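Local coordinates for uncharacterized protein (Streptococcus mutans, PDB 3L7Y) that is uncharacterized but binds magnesium and probably acts as a phosphatase of the haloacid dehalogenase-like hydrolase family, at residues K264-M269 with A279-A284; Y128-K133 with K199-Y204. All coordinates share one frame; numbering follows the deposited sequence.

Interaction 1: K264-M269 with A279-A284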
loop_
_atom_site.group_PDB
_atom_site.type_symbol
_atom_site.label_atom_id
_atom_site.label_comp_id
_atom_site.label_asym_id
_atom_site.label_seq_id
_atom_site.Cartn_x
_atom_site.Cartn_y
_atom_site.Cartn_z
ATOM N N LYS A 264 -9.556 10.576 11.958
ATOM C CA LYS A 264 -10.720 10.663 12.825
ATOM C C LYS A 264 -11.863 9.848 12.218
ATOM O O LYS A 264 -12.540 9.102 12.936
ATOM C CB LYS A 264 -11.139 12.112 13.063
ATOM C CG LYS A 264 -12.437 12.227 13.889
ATOM C CD LYS A 264 -12.880 13.675 14.057
ATOM C CE LYS A 264 -13.885 13.802 15.206
ATOM N NZ LYS A 264 -14.137 15.220 15.577
ATOM N N TYR A 265 -12.082 9.979 10.904
ATOM C CA TYR A 265 -13.142 9.200 10.243
ATOM C C TYR A 265 -12.602 7.925 9.577
ATOM O O TYR A 265 -12.543 7.791 8.336
ATOM C CB TYR A 265 -13.973 10.071 9.297
ATOM C CG TYR A 265 -14.473 11.320 9.985
ATOM C CD1 TYR A 265 -15.552 11.269 10.875
ATOM C CD2 TYR A 265 -13.842 12.541 9.793
ATOM C CE1 TYR A 265 -16.002 12.418 11.533
ATOM C CE2 TYR A 265 -14.277 13.685 10.451
ATOM C CZ TYR A 265 -15.356 13.620 11.312
ATOM O OH TYR A 265 -15.779 14.761 11.950
ATOM N N SER A 266 -12.217 6.983 10.435
ATOM C CA SER A 266 -11.534 5.768 10.014
ATOM C C SER A 266 -12.519 4.618 9.869
ATOM O O SER A 266 -13.289 4.300 10.808
ATOM C CB SER A 266 -10.450 5.411 11.026
ATOM O OG SER A 266 -10.938 5.591 12.342
ATOM N N TYR A 267 -12.493 4.008 8.685
ATOM C CA TYR A 267 -13.432 2.952 8.321
ATOM C C TYR A 267 -12.703 1.640 8.046
ATOM O O TYR A 267 -11.887 1.583 7.132
ATOM C CB TYR A 267 -14.237 3.356 7.069
ATOM C CG TYR A 267 -15.271 4.428 7.325
ATOM C CD1 TYR A 267 -16.587 4.092 7.634
ATOM C CD2 TYR A 267 -14.923 5.767 7.305
ATOM C CE1 TYR A 267 -17.545 5.084 7.892
ATOM C CE2 TYR A 267 -15.861 6.759 7.558
ATOM C CZ TYR A 267 -17.168 6.412 7.854
ATOM O OH TYR A 267 -18.092 7.400 8.104
ATOM N N ALA A 268 -12.992 0.600 8.832
ATOM C CA ALA A 268 -12.587 -0.755 8.466
ATOM C C ALA A 268 -13.673 -1.389 7.617
ATOM O O ALA A 268 -14.854 -1.286 7.940
ATOM C CB ALA A 268 -12.334 -1.605 9.712
ATOM N N MET A 269 -13.281 -2.050 6.534
ATOM C CA MET A 269 -14.236 -2.753 5.693
ATOM C C MET A 269 -14.856 -3.908 6.477
ATOM O O MET A 269 -14.205 -4.495 7.344
ATOM C CB MET A 269 -13.556 -3.269 4.419
ATOM C CG MET A 269 -12.796 -2.199 3.642
ATOM S SD MET A 269 -13.863 -0.811 3.181
ATOM C CE MET A 269 -15.017 -1.606 2.053
ATOM N N ALA A 279 -8.647 -1.012 14.972
ATOM C CA ALA A 279 -7.990 0.263 14.710
ATOM C C ALA A 279 -8.938 1.322 14.138
ATOM O O ALA A 279 -8.579 2.497 14.060
ATOM C CB ALA A 279 -6.792 0.064 13.761
ATOM N N ALA A 280 -10.127 0.905 13.716
ATOM C CA ALA A 280 -11.092 1.833 13.101
ATOM C C ALA A 280 -12.174 2.300 14.070
ATOM O O ALA A 280 -12.522 1.596 15.000
ATOM C CB ALA A 280 -11.754 1.197 11.875
ATOM N N ASN A 281 -12.735 3.473 13.798
ATOM C CA ASN A 281 -13.860 3.998 14.562
ATOM C C ASN A 281 -15.212 3.569 13.992
ATOM O O ASN A 281 -16.189 3.447 14.720
ATOM C CB ASN A 281 -13.787 5.530 14.607
ATOM C CG ASN A 281 -12.622 6.036 15.445
ATOM O OD1 ASN A 281 -12.170 7.174 15.285
ATOM N ND2 ASN A 281 -12.138 5.195 16.354
ATOM N N TYR A 282 -15.263 3.353 12.685
ATOM C CA TYR A 282 -16.498 2.986 12.009
ATOM C C TYR A 282 -16.287 1.730 11.163
ATOM O O TYR A 282 -15.159 1.421 10.770
ATOM C CB TYR A 282 -16.967 4.122 11.094
ATOM C CG TYR A 282 -17.142 5.488 11.746
ATOM C CD1 TYR A 282 -16.061 6.349 11.902
ATOM C CD2 TYR A 282 -18.388 5.925 12.175
ATOM C CE1 TYR A 282 -16.213 7.601 12.488
ATOM C CE2 TYR A 282 -18.547 7.180 12.755
ATOM C CZ TYR A 282 -17.449 8.012 12.902
ATOM O OH TYR A 282 -17.573 9.260 13.476
ATOM N N GLN A 283 -17.367 1.013 10.874
ATOM C CA GLN A 283 -17.298 -0.136 9.971
ATOM C C GLN A 283 -18.082 0.158 8.689
ATOM O O GLN A 283 -19.197 0.694 8.737
ATOM C CB GLN A 283 -17.792 -1.410 10.666
ATOM C CG GLN A 283 -17.797 -2.665 9.817
ATOM C CD GLN A 283 -17.945 -3.929 10.655
ATOM O OE1 GLN A 283 -17.855 -5.040 10.147
ATOM N NE2 GLN A 283 -18.165 -3.755 11.947
ATOM N N ALA A 284 -17.475 -0.145 7.540
ATOM C CA ALA A 284 -18.153 -0.015 6.254
ATOM C C ALA A 284 -18.729 -1.365 5.825
ATOM O O ALA A 284 -18.421 -2.393 6.427
ATOM C CB ALA A 284 -17.175 0.504 5.197
#
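The Y267 and Y282 rings are tilted only 21° from each other yet so far displaced that little of one covers the other. Y282 CB sits over one face of the Y267 ring, 3.4 Å from Y267 CE1, while Y267 OH hangs over the rim of one Y282 face. At the Y282 edge, in its plane, lie the K264 and S266 carbonyl oxygens; the Y282 hydroxyl reaches the edge of the Y265 ring, one face of which carries K264 CG. Y267 pairs with Y282, so both CB bonds leave one face of the sheet; CG anti to the carbonyl carbon (chi1 -73° and -55°) leans each ring beside its backbone N. The parallel strands pair through Y282 N to S266 O (2.9 Å), A268 N to Y282 O (3.0 Å) and A284 N to A268 O (2.9 Å). N281 N bonds to S266 OG (3.1 Å) and, weakly, to S266 O. Helix 274-279 makes this a beta-alpha-beta crossover at the sheet's edge; M269, whose SD touches A284 CB, packs on the magnesium ligand D252. Strand N-H and C=O groups satisfy each other, while side chains add mainly apolar contact: tyrosines on one face, A268 CB against A280 CB (3.6 Å) on the other.

Interaction 2: Y128-K133 with K199-Y204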
loop_
_atom_site.group_PDB
_atom_site.type_symbol
_atom_site.label_atom_id
_atom_site.label_comp_id
_atom_site.label_asym_id
_atom_site.label_seq_id
_atom_site.Cartn_x
_atom_site.Cartn_y
_atom_site.Cartn_z
ATOM N N TYR A 128 20.481 -11.035 2.298
ATOM C CA TYR A 128 21.406 -12.096 2.695
ATOM C C TYR A 128 20.842 -12.815 3.918
ATOM O O TYR A 128 20.897 -14.035 4.035
ATOM C CB TYR A 128 22.782 -11.516 3.016
ATOM C CG TYR A 128 23.756 -12.553 3.509
ATOM C CD1 TYR A 128 24.508 -13.300 2.620
ATOM C CD2 TYR A 128 23.905 -12.801 4.868
ATOM C CE1 TYR A 128 25.399 -14.265 3.070
ATOM C CE2 TYR A 128 24.786 -13.756 5.327
ATOM C CZ TYR A 128 25.531 -14.485 4.425
ATOM O OH TYR A 128 26.410 -15.438 4.879
ATOM N N PHE A 129 20.268 -12.033 4.820
ATOM C CA PHE A 129 19.689 -12.575 6.029
ATOM C C PHE A 129 18.483 -13.484 5.730
ATOM O O PHE A 129 18.384 -14.580 6.264
ATOM C CB PHE A 129 19.280 -11.423 6.944
ATOM C CG PHE A 129 18.533 -11.859 8.140
ATOM C CD1 PHE A 129 19.176 -12.544 9.155
ATOM C CD2 PHE A 129 17.178 -11.595 8.258
ATOM C CE1 PHE A 129 18.467 -12.963 10.283
ATOM C CE2 PHE A 129 16.471 -12.000 9.376
ATOM C CZ PHE A 129 17.115 -12.688 10.391
ATOM N N ILE A 130 17.574 -13.035 4.868
ATOM C CA ILE A 130 16.402 -13.842 4.524
ATOM C C ILE A 130 16.780 -15.111 3.746
ATOM O O ILE A 130 16.263 -16.195 4.023
ATOM C CB ILE A 130 15.367 -13.037 3.722
ATOM C CG1 ILE A 130 14.865 -11.850 4.554
ATOM C CG2 ILE A 130 14.191 -13.951 3.267
ATOM C CD1 ILE A 130 14.025 -12.255 5.759
ATOM N N GLU A 131 17.678 -14.973 2.773
ATOM C CA GLU A 131 18.151 -16.134 2.026
ATOM C C GLU A 131 18.773 -17.178 2.958
ATOM O O GLU A 131 18.509 -18.367 2.826
ATOM C CB GLU A 131 19.129 -15.717 0.911
ATOM C CG GLU A 131 18.483 -14.829 -0.161
ATOM C CD GLU A 131 19.394 -14.578 -1.372
ATOM O OE1 GLU A 131 18.898 -14.629 -2.517
ATOM O OE2 GLU A 131 20.602 -14.323 -1.184
ATOM N N GLU A 132 19.576 -16.731 3.914
ATOM C CA GLU A 132 20.234 -17.646 4.848
ATOM C C GLU A 132 19.294 -18.205 5.906
ATOM O O GLU A 132 19.358 -19.395 6.219
ATOM C CB GLU A 132 21.404 -16.952 5.561
ATOM C CG GLU A 132 22.508 -16.543 4.636
ATOM C CD GLU A 132 23.187 -17.736 3.991
ATOM O OE1 GLU A 132 22.837 -18.084 2.835
ATOM O OE2 GLU A 132 24.066 -18.330 4.655
ATOM N N LYS A 133 18.441 -17.351 6.470
ATOM C CA LYS A 133 17.610 -17.744 7.626
ATOM C C LYS A 133 16.201 -18.217 7.274
ATOM O O LYS A 133 15.659 -19.108 7.928
ATOM C CB LYS A 133 17.536 -16.614 8.657
ATOM N N LYS A 199 9.176 -10.443 12.996
ATOM C CA LYS A 199 9.941 -10.217 14.223
ATOM C C LYS A 199 11.440 -10.423 13.991
ATOM O O LYS A 199 12.263 -9.662 14.504
ATOM C CB LYS A 199 9.471 -11.115 15.364
ATOM C CG LYS A 199 10.386 -11.019 16.586
ATOM C CD LYS A 199 9.696 -11.466 17.863
ATOM C CE LYS A 199 10.260 -10.724 19.084
ATOM N NZ LYS A 199 11.715 -10.989 19.299
ATOM N N ALA A 200 11.787 -11.452 13.218
ATOM C CA ALA A 200 13.186 -11.706 12.865
ATOM C C ALA A 200 13.790 -10.497 12.144
ATOM O O ALA A 200 14.938 -10.101 12.391
ATOM C CB ALA A 200 13.288 -12.947 12.000
ATOM N N ILE A 201 12.999 -9.898 11.260
ATOM C CA ILE A 201 13.422 -8.692 10.561
ATOM C C ILE A 201 13.615 -7.530 11.535
ATOM O O ILE A 201 14.622 -6.819 11.478
ATOM C CB ILE A 201 12.402 -8.309 9.475
ATOM C CG1 ILE A 201 12.552 -9.258 8.289
ATOM C CG2 ILE A 201 12.575 -6.864 9.066
ATOM C CD1 ILE A 201 11.291 -9.384 7.426
ATOM N N ALA A 202 12.636 -7.339 12.418
ATOM C CA ALA A 202 12.687 -6.256 13.386
ATOM C C ALA A 202 13.885 -6.408 14.333
ATOM O O ALA A 202 14.350 -5.437 14.901
ATOM C CB ALA A 202 11.408 -6.207 14.179
ATOM N N ASP A 203 14.360 -7.633 14.512
ATOM C CA ASP A 203 15.465 -7.901 15.441
ATOM C C ASP A 203 16.825 -7.883 14.768
ATOM O O ASP A 203 17.849 -8.101 15.432
ATOM C CB ASP A 203 15.292 -9.270 16.097
ATOM C CG ASP A 203 14.207 -9.281 17.159
ATOM O OD1 ASP A 203 13.761 -8.196 17.558
ATOM O OD2 ASP A 203 13.803 -10.384 17.581
ATOM N N TYR A 204 16.845 -7.640 13.459
ATOM C CA TYR A 204 18.089 -7.743 12.686
ATOM C C TYR A 204 18.879 -6.434 12.685
ATOM O O TYR A 204 18.352 -5.387 13.037
ATOM C CB TYR A 204 17.788 -8.186 11.244
ATOM C CG TYR A 204 19.028 -8.592 10.458
ATOM C CD1 TYR A 204 19.905 -9.547 10.961
ATOM C CD2 TYR A 204 19.318 -8.019 9.224
ATOM C CE1 TYR A 204 21.034 -9.926 10.264
ATOM C CE2 TYR A 204 20.451 -8.391 8.510
ATOM C CZ TYR A 204 21.298 -9.352 9.036
ATOM O OH TYR A 204 22.423 -9.736 8.349
#
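F129 and Y204 stack face to face where helix 120-133 meets the end of helix 194-202, two helices of the part of the chain that holds the six-stranded mixed sheet, consistent with the cap of a Cof-type haloacid dehalogenase-like hydrolase. The ring centroids are 4.1 Å apart and the planes lie at 20°. The two side chains run past each other in opposite directions: the Y204 hydroxyl ends near F129 CB (3.8 Å), while the far edge of the phenyl ring goes on to A200. F129 holds its CG trans to the backbone N (chi1 173°), which carries the phenyl ring out from its helix toward the other segment. Y204 has a similar first torsion (chi1 -168°), but it stands in the turn after its helix, and its ring extends to helix 120-133, over the phenyl of F129.

The overlap reaches beyond the two rings: F129 CB rests over the tyrosine face, 3.8 Å from the ring centroid, in a CH-pi contact, and F129 CG lies over the centre of the same face. Y204 CD1, in turn, comes over the phenyl ring nearer its rim, and K133 CB of the same helix lies on the opposite face of that phenyl. F129 CZ lies 4.2 Å from A200 CB, and F129 CE2 3.9 Å from A200 O. Alongside, I130, with CG1 beside its backbone N and the chain bent again at chi2, brings CD1 to I201 CG1 (4.2 Å), a smaller buried contact; I130 also packs on I139 of strand 138-143, while I201 and Y204 both touch I126 one turn earlier in helix 120-133. No hydrogen bond links the two segments, so dispersion and apolar burial carry the contact. Its tightest approach is F129 CD1 to Y204 CE1, 3.4 Å.

Overall arrangement
From the N terminus the chain builds strands 39-42, 73-77 and 97-100 of the eight-stranded sheet and its antiparallel edge, then enters helix 120-133. Interaction 2 closes a long loop from there: 65 residues, including much of the six-stranded sheet, separate its segments, and it ties helix 120-133 to the end of helix 194-202. The chain then returns to the first sheet through strand 247-251, and interaction 1 closes a short loop of nine residues, joining the last two strands at that sheet's edge. The contacts follow in series, neither nested nor crossed, with centres about 33 Å apart. Only interaction 1 lies near the magnesium site.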